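Local coordinates for beta-1,4-exocellulase (PDB 4B4H), which probably hydrolyses beta-1,4-glycosidic bonds of cellulose as a family 6 cellobiohydrolase, this chain being the catalytic domain of a longer protein that also carries a cellulose-binding module, at residues L12-V17 and V67-G72; G58-L63 and W119-Y124; G44-N49 and D112-I117; Y181-A186 and G345-V350. All blocks are in the same frame, centred on the assembly; numbering follows the deposited sequence.

In the fold
Interactions 1, 2 and 3 form a chain of contacts: the centres of 1 and 2 lie about 12 Å apart, those of 2 and 3 about 10 Å, and those of 1 and 3 about 19 Å. Helix 59-70 is common to interactions 1 and 2 and helix 103-121 to interactions 2 and 3, while their segments alternate along the chain, so the N-terminal part is interlaced. Tyr13 OH, bonded to His62 ND1 (2.8 Å), and Ile46 O, close to Leu59 N (2.7 Å), link them directly. Interaction 4 follows later in the chain, its centre about 20 to 23 Å from theirs, and joins two strands inside the barrel-like parallel sheet that the helices cover from outside.

Interaction 1: L12-V17 and V67-G72; sequences LYVNPV and VRQSGG
Val14 is gripped by the side-chain amide of Gln69 through both of its backbone polar atoms. Val14 N donates to Gln69 OE1 (2.9 Å), and Gln69 NE2 donates to Val14 O (2.9 Å); both bonds are nearly straight, the first at 168°, and both donors lie in the plane of the accepting carbonyl, on a lone pair. Gln69 reaches this position because its CG stands anti to the carbonyl carbon (chi1 -67°) and the chain beyond runs extended. A water extends the polar set, donating to Gln69 OE1 and to Leu12 O, while Glu65 takes a second bond from Gln69 NE2. With a leucine in its place, the N-H and C=O of Val14 would probably lose both mates and the loop would be less firmly held to the helix.

Van der Waals contact comes from Tyr13, whose ring plane is only 8° from that of the Gln69 amide; Tyr13 CD1 is 3.6 Å from Gln69 OE1. The Tyr13 hydroxyl is bonded to His62.

The contact thus ties the loop between strand 11-12 and helix 16-24 to the end of helix 59-70, with Tyr13 set among that helix and strands 38-40 and 75-81.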
loop_
_atom_site.group_PDB
_atom_site.type_symbol
_atom_site.label_atom_id
_atom_site.label_comp_id
_atom_site.label_asym_id
_atom_site.label_seq_id
_atom_site.Cartn_x
_atom_site.Cartn_y
_atom_site.Cartn_z
ATOM N N LEU A 12 -10.185 14.943 -7.392
ATOM C CA LEU A 12 -9.993 13.526 -7.104
ATOM C C LEU A 12 -11.325 12.773 -7.063
ATOM O O LEU A 12 -12.309 13.254 -6.506
ATOM C CB LEU A 12 -9.204 13.313 -5.798
ATOM C CG LEU A 12 -8.039 14.266 -5.465
ATOM C CD1 LEU A 12 -7.509 13.994 -4.057
ATOM C CD2 LEU A 12 -6.913 14.226 -6.498
ATOM N N TYR A 13 -11.334 11.579 -7.655
ATOM C CA TYR A 13 -12.506 10.695 -7.649
ATOM C C TYR A 13 -13.030 10.430 -6.236
ATOM O O TYR A 13 -12.239 10.200 -5.327
ATOM C CB TYR A 13 -12.135 9.346 -8.276
ATOM C CG TYR A 13 -13.285 8.380 -8.409
ATOM C CD1 TYR A 13 -14.381 8.688 -9.209
ATOM C CD2 TYR A 13 -13.295 7.164 -7.715
ATOM C CE1 TYR A 13 -15.439 7.814 -9.341
ATOM C CE2 TYR A 13 -14.356 6.274 -7.842
ATOM C CZ TYR A 13 -15.437 6.621 -8.655
ATOM O OH TYR A 13 -16.515 5.781 -8.833
ATOM N N VAL A 14 -14.353 10.438 -6.068
ATOM C CA VAL A 14 -14.981 9.974 -4.816
ATOM C C VAL A 14 -15.811 8.728 -5.137
ATOM O O VAL A 14 -16.721 8.765 -5.970
ATOM C CB VAL A 14 -15.848 11.066 -4.128
ATOM C CG1 VAL A 14 -16.437 10.566 -2.813
ATOM C CG2 VAL A 14 -15.019 12.313 -3.860
ATOM N N ASN A 15 -15.492 7.622 -4.478
ATOM C CA ASN A 15 -16.161 6.355 -4.755
ATOM C C ASN A 15 -17.503 6.347 -4.050
ATOM O O ASN A 15 -17.545 6.336 -2.813
ATOM C CB ASN A 15 -15.292 5.180 -4.303
ATOM C CG ASN A 15 -15.951 3.825 -4.528
ATOM O OD1 ASN A 15 -17.125 3.743 -4.895
ATOM N ND2 ASN A 15 -15.201 2.757 -4.293
ATOM N N PRO A 16 -18.609 6.371 -4.829
ATOM C CA PRO A 16 -19.932 6.495 -4.214
ATOM C C PRO A 16 -20.235 5.319 -3.291
ATOM O O PRO A 16 -20.860 5.501 -2.252
ATOM C CB PRO A 16 -20.896 6.459 -5.410
ATOM C CG PRO A 16 -20.055 6.653 -6.628
ATOM C CD PRO A 16 -18.702 6.113 -6.278
ATOM N N VAL A 17 -19.772 4.129 -3.674
ATOM C CA VAL A 17 -19.934 2.925 -2.862
ATOM C C VAL A 17 -19.306 3.123 -1.475
ATOM O O VAL A 17 -19.993 3.024 -0.448
ATOM C CB VAL A 17 -19.325 1.682 -3.566
ATOM C CG1 VAL A 17 -19.582 0.414 -2.761
ATOM C CG2 VAL A 17 -19.895 1.523 -4.966
ATOM N N VAL A 67 -15.661 10.364 -14.866
ATOM C CA VAL A 67 -15.881 11.289 -15.990
ATOM C C VAL A 67 -16.973 12.296 -15.613
ATOM O O VAL A 67 -16.795 13.512 -15.756
ATOM C CB VAL A 67 -16.231 10.520 -17.290
ATOM C CG1 VAL A 67 -16.841 11.431 -18.334
ATOM C CG2 VAL A 67 -14.988 9.860 -17.857
ATOM N N ARG A 68 -18.082 11.786 -15.092
ATOM C CA ARG A 68 -19.168 12.642 -14.637
ATOM C C ARG A 68 -18.701 13.640 -13.580
ATOM O O ARG A 68 -19.001 14.829 -13.682
ATOM C CB ARG A 68 -20.323 11.788 -14.132
ATOM C CG ARG A 68 -21.558 12.558 -13.689
ATOM C CD ARG A 68 -22.673 11.594 -13.305
ATOM N NE ARG A 68 -23.279 10.987 -14.488
ATOM C CZ ARG A 68 -22.966 9.790 -14.986
ATOM N NH1 ARG A 68 -22.032 9.033 -14.410
ATOM N NH2 ARG A 68 -23.584 9.359 -16.075
ATOM N N GLN A 69 -17.934 13.171 -12.593
ATOM C CA GLN A 69 -17.443 14.058 -11.529
ATOM C C GLN A 69 -16.446 15.111 -12.012
ATOM O O GLN A 69 -16.264 16.132 -11.351
ATOM C CB GLN A 69 -16.794 13.249 -10.393
ATOM C CG GLN A 69 -17.744 12.374 -9.608
ATOM C CD GLN A 69 -17.035 11.514 -8.573
ATOM O OE1 GLN A 69 -15.887 11.777 -8.189
ATOM N NE2 GLN A 69 -17.701 10.458 -8.147
ATOM N N SER A 70 -15.802 14.859 -13.158
ATOM C CA SER A 70 -14.778 15.749 -13.703
ATOM C C SER A 70 -15.340 17.069 -14.217
ATOM O O SER A 70 -14.704 18.103 -14.068
ATOM C CB SER A 70 -13.982 15.050 -14.812
ATOM O OG SER A 70 -14.658 15.074 -16.058
ATOM N N GLY A 71 -16.525 17.020 -14.821
ATOM C CA GLY A 71 -17.143 18.207 -15.424
ATOM C C GLY A 71 -16.397 18.788 -16.614
ATOM O O GLY A 71 -16.762 19.847 -17.121
ATOM N N GLY A 72 -15.353 18.102 -17.069
ATOM C CA GLY A 72 -14.543 18.604 -18.171
ATOM C C GLY A 72 -13.159 19.078 -17.754
ATOM O O GLY A 72 -12.303 19.287 -18.611
HETATM O O HOH W 1 -14.616 14.229 -7.448
#

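Interaction 2: G58-L63 and W119-Y124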
loop_
_atom_site.group_PDB
_atom_site.type_symbol
_atom_site.label_atom_id
_atom_site.label_comp_id
_atom_site.label_asym_id
_atom_site.label_seq_id
_atom_site.Cartn_x
_atom_site.Cartn_y
_atom_site.Cartn_z
ATOM N N GLY A 58 -18.416 -2.065 -11.706
ATOM C CA GLY A 58 -17.201 -2.568 -12.326
ATOM C C GLY A 58 -16.292 -1.413 -12.667
ATOM O O GLY A 58 -16.612 -0.242 -12.392
ATOM N N LEU A 59 -15.149 -1.737 -13.269
ATOM C CA LEU A 59 -14.188 -0.710 -13.647
ATOM C C LEU A 59 -14.850 0.329 -14.545
ATOM O O LEU A 59 -14.699 1.535 -14.313
ATOM C CB LEU A 59 -12.950 -1.301 -14.330
ATOM C CG LEU A 59 -11.879 -0.268 -14.719
ATOM C CD1 LEU A 59 -11.449 0.634 -13.564
ATOM C CD2 LEU A 59 -10.665 -0.938 -15.342
ATOM N N ARG A 60 -15.587 -0.145 -15.553
ATOM C CA ARG A 60 -16.271 0.740 -16.492
ATOM C C ARG A 60 -17.214 1.676 -15.733
ATOM O O ARG A 60 -17.221 2.878 -15.964
ATOM C CB ARG A 60 -17.028 -0.074 -17.550
ATOM C CG ARG A 60 -17.897 0.771 -18.469
ATOM C CD ARG A 60 -18.403 -0.020 -19.662
ATOM N NE ARG A 60 -19.357 0.755 -20.447
ATOM C CZ ARG A 60 -20.620 0.953 -20.086
ATOM N NH1 ARG A 60 -21.070 0.426 -18.955
ATOM N NH2 ARG A 60 -21.432 1.673 -20.848
ATOM N N ASP A 61 -17.987 1.104 -14.809
ATOM C CA ASP A 61 -18.881 1.865 -13.924
ATOM C C ASP A 61 -18.177 2.968 -13.126
ATOM O O ASP A 61 -18.664 4.103 -13.088
ATOM C CB ASP A 61 -19.624 0.940 -12.945
ATOM C CG ASP A 61 -20.796 0.211 -13.576
ATOM O OD1 ASP A 61 -21.432 0.756 -14.509
ATOM O OD2 ASP A 61 -21.086 -0.925 -13.119
ATOM N N HIS A 62 -17.051 2.646 -12.476
ATOM C CA HIS A 62 -16.290 3.670 -11.743
ATOM C C HIS A 62 -15.697 4.716 -12.645
ATOM O O HIS A 62 -15.595 5.885 -12.269
ATOM C CB HIS A 62 -15.161 3.060 -10.916
ATOM C CG HIS A 62 -15.624 2.356 -9.667
ATOM N ND1 HIS A 62 -16.050 3.027 -8.574
ATOM C CD2 HIS A 62 -15.704 1.002 -9.353
ATOM C CE1 HIS A 62 -16.376 2.148 -7.607
ATOM N NE2 HIS A 62 -16.180 0.907 -8.090
ATOM N N LEU A 63 -15.255 4.311 -13.832
ATOM C CA LEU A 63 -14.636 5.268 -14.750
ATOM C C LEU A 63 -15.632 6.275 -15.325
ATOM O O LEU A 63 -15.324 7.469 -15.439
ATOM C CB LEU A 63 -13.873 4.538 -15.858
ATOM C CG LEU A 63 -12.673 3.714 -15.370
ATOM C CD1 LEU A 63 -12.079 2.986 -16.561
ATOM C CD2 LEU A 63 -11.631 4.581 -14.680
ATOM N N TRP A 119 -8.329 1.790 -22.240
ATOM C CA TRP A 119 -8.162 2.317 -23.581
ATOM C C TRP A 119 -9.378 3.088 -24.006
ATOM O O TRP A 119 -9.244 4.173 -24.550
ATOM C CB TRP A 119 -7.844 1.207 -24.577
ATOM C CG TRP A 119 -6.372 1.016 -24.819
ATOM C CD1 TRP A 119 -5.592 -0.093 -24.501
ATOM C CD2 TRP A 119 -5.451 1.958 -25.469
ATOM N NE1 TRP A 119 -4.288 0.096 -24.881
ATOM C CE2 TRP A 119 -4.131 1.310 -25.471
ATOM C CE3 TRP A 119 -5.573 3.240 -26.010
ATOM C CZ2 TRP A 119 -3.016 1.925 -26.007
ATOM C CZ3 TRP A 119 -4.444 3.841 -26.563
ATOM C CH2 TRP A 119 -3.193 3.205 -26.551
ATOM N N ASP A 120 -10.576 2.554 -23.770
ATOM C CA ASP A 120 -11.790 3.269 -24.155
ATOM C C ASP A 120 -11.725 4.680 -23.603
ATOM O O ASP A 120 -11.920 5.659 -24.331
ATOM C CB ASP A 120 -13.041 2.593 -23.602
ATOM C CG ASP A 120 -13.310 1.241 -24.232
ATOM O OD1 ASP A 120 -12.894 1.007 -25.388
ATOM O OD2 ASP A 120 -13.944 0.409 -23.559
ATOM N N PHE A 121 -11.404 4.774 -22.316
ATOM C CA PHE A 121 -11.424 6.046 -21.611
ATOM C C PHE A 121 -10.299 7.036 -21.957
ATOM O O PHE A 121 -10.346 8.195 -21.553
ATOM C CB PHE A 121 -11.587 5.795 -20.105
ATOM C CG PHE A 121 -12.960 5.284 -19.739
ATOM C CD1 PHE A 121 -13.273 3.924 -19.829
ATOM C CD2 PHE A 121 -13.969 6.172 -19.361
ATOM C CE1 PHE A 121 -14.547 3.464 -19.518
ATOM C CE2 PHE A 121 -15.244 5.719 -19.061
ATOM C CZ PHE A 121 -15.535 4.362 -19.125
ATOM N N ALA A 122 -9.317 6.591 -22.743
ATOM C CA ALA A 122 -8.217 7.441 -23.184
ATOM C C ALA A 122 -8.714 8.606 -24.028
ATOM O O ALA A 122 -8.025 9.623 -24.160
ATOM C CB ALA A 122 -7.197 6.629 -23.968
ATOM N N ASP A 123 -9.916 8.445 -24.581
ATOM C CA ASP A 123 -10.562 9.460 -25.407
ATOM C C ASP A 123 -10.939 10.729 -24.636
ATOM O O ASP A 123 -11.162 11.782 -25.235
ATOM C CB ASP A 123 -11.776 8.877 -26.150
ATOM C CG ASP A 123 -12.942 8.509 -25.228
ATOM O OD1 ASP A 123 -12.746 8.267 -24.012
ATOM O OD2 ASP A 123 -14.079 8.450 -25.747
ATOM N N TYR A 124 -11.011 10.620 -23.314
ATOM C CA TYR A 124 -11.246 11.778 -22.469
ATOM C C TYR A 124 -9.941 12.272 -21.865
ATOM O O TYR A 124 -9.400 11.653 -20.943
ATOM C CB TYR A 124 -12.299 11.482 -21.396
ATOM C CG TYR A 124 -12.529 12.639 -20.445
ATOM C CD1 TYR A 124 -12.559 13.959 -20.911
ATOM C CD2 TYR A 124 -12.730 12.417 -19.088
ATOM C CE1 TYR A 124 -12.755 15.018 -20.045
ATOM C CE2 TYR A 124 -12.936 13.472 -18.210
ATOM C CZ TYR A 124 -12.954 14.768 -18.697
ATOM O OH TYR A 124 -13.160 15.821 -17.836
#
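Leu63 lies over one face of the Phe121 ring, and the two side chains cross at a slant. Leu63 CB is 3.6 Å from the ring centroid, on a line only 10° from the ring normal, which meets the geometry of a CH-pi contact. The branch beyond it reaches toward one side of the same ring: Leu63 CD1 comes within 3.6 Å of Phe121 CD1, whereas Leu63 CB is 3.7 Å from both CZ and CE2 of Phe121. The leucine therefore covers the ring from its centre, where CB stands, out to the CD1-CE1 side, where its own CD1 lies, instead of touching at one point. Both residues carry CG anti to their own carbonyl carbon (Leu63 chi1 -65°, Phe121 chi1 -70°), and both CB atoms are directed at the opposing segment, where the nearest CA atoms, Leu63 CA and Phe121 CA, are 7.6 Å apart.

These are neighbouring helices of successive beta-alpha-beta crossovers: helix 59-70 lies in the chain between the parallel strands 38-40 and 75-81, and helix 103-121 between the parallel strands 75-81 and 127-133. Leu63 also packs on Ile77 of the sheet and on Ile117, so it fills the groove between the two helices and the strand beneath.

The ring tip is bordered by the preceding turn of helix 59-70, Arg60 O standing 3.9 Å from Phe121 CZ in an oblique position. Further along that helix, Glu64 and Val67 also touch the Phe121 side chain. At its backbone, Phe121 opens a type I beta turn closed by the bond from Tyr124 N to Phe121 O (3.1 Å).

Interaction 3: G44-N49 and D112-I117; sequences GAIEGN and DPIADI
Ile46 meets three residues of helix 103-121, Pro113, Ile114 and Ile117, and the contact is wholly apolar. Its two branches divide the work. CG2 goes to Ile117, whose CD1 lies 3.8 Å from Ile46 CG2. The longer branch takes the other two: Ile46 CG1 is 3.8 Å from Ile114 CG1, and Ile46 CD1 reaches Pro113 CG at 4.1 Å. Holding CG1 anti to the carbonyl carbon (chi1 -59°) and CG2 anti to the backbone N points the branches mainly at different partners. Ile46 and Ile114 cross at about a right angle.

In the fold, the short, weakly bonded helix 44-47 follows strand 38-40 and is laid against helix 103-121, the connection between parallel strands 75-81 and 127-133. A serine here would have neither the ethyl arm nor the CG2 methyl, and Pro113, Ile114 and Ile117 would probably lose their apolar partner on this side.

Outward from these contacts, a backbone hydrogen bond joins Ile46 to Leu59 at the start of helix 59-70. The side chain of Leu59 rests on Ile114 and Ile117 in turn. Helix 103-121 is kinked at Pro113, whose N has no bond to the preceding turn.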
loop_
_atom_site.group_PDB
_atom_site.type_symbol
_atom_site.label_atom_id
_atom_site.label_comp_id
_atom_site.label_asym_id
_atom_site.label_seq_id
_atom_site.Cartn_x
_atom_site.Cartn_y
_atom_site.Cartn_z
ATOM N N GLY A 44 -13.322 -10.773 -11.091
ATOM C CA GLY A 44 -14.737 -10.390 -11.052
ATOM C C GLY A 44 -14.985 -8.919 -10.777
ATOM O O GLY A 44 -16.091 -8.411 -11.004
ATOM N N ALA A 45 -13.958 -8.225 -10.298
ATOM C CA ALA A 45 -14.078 -6.804 -9.986
ATOM C C ALA A 45 -14.059 -5.943 -11.253
ATOM O O ALA A 45 -14.442 -4.764 -11.233
ATOM C CB ALA A 45 -12.963 -6.382 -9.039
ATOM N N ILE A 46 -13.580 -6.528 -12.346
ATOM C CA ILE A 46 -13.403 -5.793 -13.593
ATOM C C ILE A 46 -14.770 -5.421 -14.170
ATOM O O ILE A 46 -15.067 -4.238 -14.368
ATOM C CB ILE A 46 -12.547 -6.602 -14.597
ATOM C CG1 ILE A 46 -11.165 -6.899 -13.995
ATOM C CG2 ILE A 46 -12.402 -5.868 -15.927
ATOM C CD1 ILE A 46 -10.393 -7.983 -14.732
ATOM N N GLU A 47 -15.592 -6.436 -14.408
ATOM C CA GLU A 47 -16.986 -6.248 -14.811
ATOM C C GLU A 47 -17.910 -5.914 -13.645
ATOM O O GLU A 47 -19.012 -5.405 -13.855
ATOM C CB GLU A 47 -17.495 -7.484 -15.555
ATOM C CG GLU A 47 -17.014 -7.571 -16.996
ATOM C CD GLU A 47 -17.654 -6.526 -17.897
ATOM O OE1 GLU A 47 -18.895 -6.374 -17.850
ATOM O OE2 GLU A 47 -16.916 -5.855 -18.651
ATOM N N GLY A 48 -17.462 -6.211 -12.424
ATOM C CA GLY A 48 -18.255 -5.999 -11.216
ATOM C C GLY A 48 -19.473 -6.899 -11.142
ATOM O O GLY A 48 -20.130 -6.980 -10.100
ATOM N N ASN A 49 -19.769 -7.559 -12.264
ATOM C CA ASN A 49 -20.895 -8.488 -12.414
ATOM C C ASN A 49 -22.162 -8.088 -11.658
ATOM O O ASN A 49 -23.187 -7.763 -12.262
ATOM C CB ASN A 49 -20.457 -9.913 -12.047
ATOM C CG ASN A 49 -19.372 -10.450 -12.972
ATOM O OD1 ASN A 49 -18.248 -10.725 -12.540
ATOM N ND2 ASN A 49 -19.702 -10.586 -14.255
ATOM N N ASP A 112 -5.348 -7.889 -19.637
ATOM C CA ASP A 112 -5.844 -7.560 -20.987
ATOM C C ASP A 112 -7.233 -6.875 -21.006
ATOM O O ASP A 112 -7.383 -5.828 -21.654
ATOM C CB ASP A 112 -5.783 -8.797 -21.927
ATOM C CG ASP A 112 -4.365 -9.088 -22.437
ATOM O OD1 ASP A 112 -3.417 -8.355 -22.123
ATOM O OD2 ASP A 112 -4.187 -10.072 -23.189
ATOM N N PRO A 113 -8.222 -7.437 -20.277
ATOM C CA PRO A 113 -9.550 -6.798 -20.187
ATOM C C PRO A 113 -9.510 -5.465 -19.442
ATOM O O PRO A 113 -10.320 -4.597 -19.727
ATOM C CB PRO A 113 -10.388 -7.819 -19.397
ATOM C CG PRO A 113 -9.382 -8.657 -18.688
ATOM C CD PRO A 113 -8.239 -8.770 -19.644
ATOM N N ILE A 114 -8.604 -5.309 -18.479
ATOM C CA ILE A 114 -8.481 -4.022 -17.799
ATOM C C ILE A 114 -7.915 -2.998 -18.762
ATOM O O ILE A 114 -8.353 -1.846 -18.796
ATOM C CB ILE A 114 -7.596 -4.117 -16.542
ATOM C CG1 ILE A 114 -8.356 -4.881 -15.462
ATOM C CG2 ILE A 114 -7.194 -2.723 -16.050
ATOM C CD1 ILE A 114 -7.491 -5.340 -14.310
ATOM N N ALA A 115 -6.919 -3.424 -19.541
ATOM C CA ALA A 115 -6.317 -2.581 -20.550
ATOM C C ALA A 115 -7.364 -2.131 -21.548
ATOM O O ALA A 115 -7.401 -0.957 -21.917
ATOM C CB ALA A 115 -5.193 -3.316 -21.260
ATOM N N ASP A 116 -8.228 -3.062 -21.943
ATOM C CA ASP A 116 -9.296 -2.801 -22.917
ATOM C C ASP A 116 -10.286 -1.741 -22.437
ATOM O O ASP A 116 -10.725 -0.910 -23.224
ATOM C CB ASP A 116 -10.036 -4.093 -23.284
ATOM C CG ASP A 116 -9.168 -5.083 -24.032
ATOM O OD1 ASP A 116 -8.123 -4.693 -24.610
ATOM O OD2 ASP A 116 -9.539 -6.287 -24.039
ATOM N N ILE A 117 -10.606 -1.751 -21.147
ATOM C CA ILE A 117 -11.486 -0.719 -20.595
ATOM C C ILE A 117 -10.783 0.639 -20.478
ATOM O O ILE A 117 -11.355 1.679 -20.819
ATOM C CB ILE A 117 -12.080 -1.117 -19.234
ATOM C CG1 ILE A 117 -12.954 -2.369 -19.383
ATOM C CG2 ILE A 117 -12.869 0.041 -18.629
ATOM C CD1 ILE A 117 -13.434 -2.939 -18.065
#

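Interaction 4: Y181-A186 and G345-V350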
loop_
_atom_site.group_PDB
_atom_site.type_symbol
_atom_site.label_atom_id
_atom_site.label_comp_id
_atom_site.label_asym_id
_atom_site.label_seq_id
_atom_site.Cartn_x
_atom_site.Cartn_y
_atom_site.Cartn_z
ATOM N N TYR A 181 -1.169 6.325 -15.425
ATOM C CA TYR A 181 0.049 6.640 -14.691
ATOM C C TYR A 181 0.357 5.500 -13.725
ATOM O O TYR A 181 -0.272 5.371 -12.677
ATOM C CB TYR A 181 -0.129 7.986 -13.950
ATOM C CG TYR A 181 -0.392 9.162 -14.894
ATOM C CD1 TYR A 181 -1.649 9.342 -15.493
ATOM C CD2 TYR A 181 0.608 10.083 -15.179
ATOM C CE1 TYR A 181 -1.884 10.402 -16.368
ATOM C CE2 TYR A 181 0.372 11.147 -16.042
ATOM C CZ TYR A 181 -0.871 11.296 -16.628
ATOM O OH TYR A 181 -1.105 12.356 -17.487
ATOM N N ASN A 182 1.372 4.712 -14.071
ATOM C CA ASN A 182 1.718 3.516 -13.288
ATOM C C ASN A 182 2.620 3.800 -12.113
ATOM O O ASN A 182 3.699 4.339 -12.287
ATOM C CB ASN A 182 2.468 2.513 -14.177
ATOM C CG ASN A 182 1.593 1.872 -15.248
ATOM O OD1 ASN A 182 0.394 1.656 -15.067
ATOM N ND2 ASN A 182 2.199 1.588 -16.382
ATOM N N TYR A 183 2.220 3.345 -10.931
ATOM C CA TYR A 183 3.098 3.395 -9.768
ATOM C C TYR A 183 3.341 1.982 -9.272
ATOM O O TYR A 183 2.404 1.268 -8.941
ATOM C CB TYR A 183 2.510 4.276 -8.646
ATOM C CG TYR A 183 2.433 5.726 -9.017
ATOM C CD1 TYR A 183 1.491 6.183 -9.948
ATOM C CD2 TYR A 183 3.290 6.644 -8.434
ATOM C CE1 TYR A 183 1.439 7.525 -10.316
ATOM C CE2 TYR A 183 3.244 7.987 -8.784
ATOM C CZ TYR A 183 2.295 8.427 -9.708
ATOM O OH TYR A 183 2.238 9.764 -10.069
ATOM N N ILE A 184 4.613 1.597 -9.193
ATOM C CA ILE A 184 4.964 0.272 -8.666
ATOM C C ILE A 184 4.942 0.323 -7.145
ATOM O O ILE A 184 5.490 1.239 -6.530
ATOM C CB ILE A 184 6.357 -0.205 -9.133
ATOM C CG1 ILE A 184 6.387 -0.441 -10.651
ATOM C CG2 ILE A 184 6.742 -1.486 -8.393
ATOM C CD1 ILE A 184 7.768 -0.607 -11.241
ATOM N N ASP A 185 4.274 -0.638 -6.523
ATOM C CA ASP A 185 4.272 -0.703 -5.085
ATOM C C ASP A 185 5.679 -0.987 -4.560
ATOM O O ASP A 185 6.370 -1.867 -5.069
ATOM C CB ASP A 185 3.311 -1.765 -4.563
ATOM C CG ASP A 185 3.238 -1.749 -3.067
ATOM O OD1 ASP A 185 2.465 -0.917 -2.526
ATOM O OD2 ASP A 185 3.985 -2.531 -2.438
ATOM N N ALA A 186 6.071 -0.271 -3.507
ATOM C CA ALA A 186 7.439 -0.299 -2.989
ATOM C C ALA A 186 7.456 -0.612 -1.492
ATOM O O ALA A 186 8.293 -0.096 -0.723
ATOM C CB ALA A 186 8.100 1.049 -3.261
ATOM N N GLY A 345 9.863 15.373 -3.940
ATOM C CA GLY A 345 9.824 14.064 -4.604
ATOM C C GLY A 345 8.570 13.224 -4.467
ATOM O O GLY A 345 8.489 12.154 -5.066
ATOM N N VAL A 346 7.601 13.708 -3.687
ATOM C CA VAL A 346 6.317 13.053 -3.481
ATOM C C VAL A 346 5.233 13.738 -4.340
ATOM O O VAL A 346 4.987 14.936 -4.202
ATOM C CB VAL A 346 5.924 13.049 -1.984
ATOM C CG1 VAL A 346 4.550 12.441 -1.759
ATOM C CG2 VAL A 346 6.984 12.351 -1.150
ATOM N N ASP A 347 4.638 13.001 -5.275
ATOM C CA ASP A 347 3.518 13.489 -6.089
ATOM C C ASP A 347 2.268 13.766 -5.259
ATOM O O ASP A 347 1.488 14.663 -5.582
ATOM C CB ASP A 347 3.148 12.492 -7.211
ATOM C CG ASP A 347 4.127 12.492 -8.374
ATOM O OD1 ASP A 347 4.954 13.413 -8.501
ATOM O OD2 ASP A 347 4.070 11.545 -9.196
ATOM N N ALA A 348 2.062 12.973 -4.207
ATOM C CA ALA A 348 0.891 13.080 -3.365
ATOM C C ALA A 348 0.933 12.129 -2.186
ATOM O O ALA A 348 1.592 11.078 -2.222
ATOM C CB ALA A 348 -0.357 12.797 -4.175
ATOM N N TYR A 349 0.221 12.533 -1.141
ATOM C CA TYR A 349 -0.287 11.572 -0.181
ATOM C C TYR A 349 -1.660 11.139 -0.665
ATOM O O TYR A 349 -2.472 11.968 -1.056
ATOM C CB TYR A 349 -0.365 12.168 1.227
ATOM C CG TYR A 349 0.961 12.622 1.820
ATOM C CD1 TYR A 349 2.185 12.073 1.421
ATOM C CD2 TYR A 349 0.980 13.591 2.830
ATOM C CE1 TYR A 349 3.384 12.502 1.988
ATOM C CE2 TYR A 349 2.162 14.010 3.406
ATOM C CZ TYR A 349 3.358 13.484 2.987
ATOM O OH TYR A 349 4.514 13.938 3.582
ATOM N N VAL A 350 -1.904 9.826 -0.652
ATOM C CA VAL A 350 -3.133 9.252 -1.192
ATOM C C VAL A 350 -3.827 8.340 -0.171
ATOM O O VAL A 350 -3.206 7.940 0.783
ATOM C CB VAL A 350 -2.851 8.517 -2.526
ATOM C CG1 VAL A 350 -2.437 9.519 -3.598
ATOM C CG2 VAL A 350 -1.761 7.454 -2.396
#
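Tyr183 and Asp347 account for all of the surface buried here, in nearly equal shares, and meet through a single hydrogen bond. Tyr183 OH donates to Asp347 OD2 across 2.7 Å. The oxygen is approached on its anti side, 16° out of the carboxylate plane, and it lies at the edge of the tyrosine ring, in the ring plane. Ring and carboxylate planes are themselves almost perpendicular, 84° apart, so the groups do not stack; Asp347 OD2 is 3.6 Å from Tyr183 CZ and the bond carries the contact.

The backbones stand well apart, with 10.8 Å between Tyr183 CA and Asp347 CA, and the side chains bridge that gap by pointing at each other. Tyr183 holds CG anti to its carbonyl carbon (chi1 -67°), as Asp347 does, which turns the two groups toward one another. Strands 180-185 and 346-350 are not neighbours in the sheet: strands 221-224 and 283-287 lie between them, so the bond spans the interior of the curved parallel sheet, the distorted barrel characteristic of family 6. Leu285 of strand 283-287 touches both side chains, and the backbone of Tyr183 is hydrogen-bonded to Ala131 and Ile133 of the adjacent strand 127-133.

Asp347 sits near the start of its strand, and its side chain is about 5 Å from that of Asp4, a calcium ligand in a structure of this protein; no ion is bound to this chain here. With both partners buried, the phenol's donation probably helps keep Asp347 as a carboxylate, while the nearby acid would tend to push the other way, toward protonation.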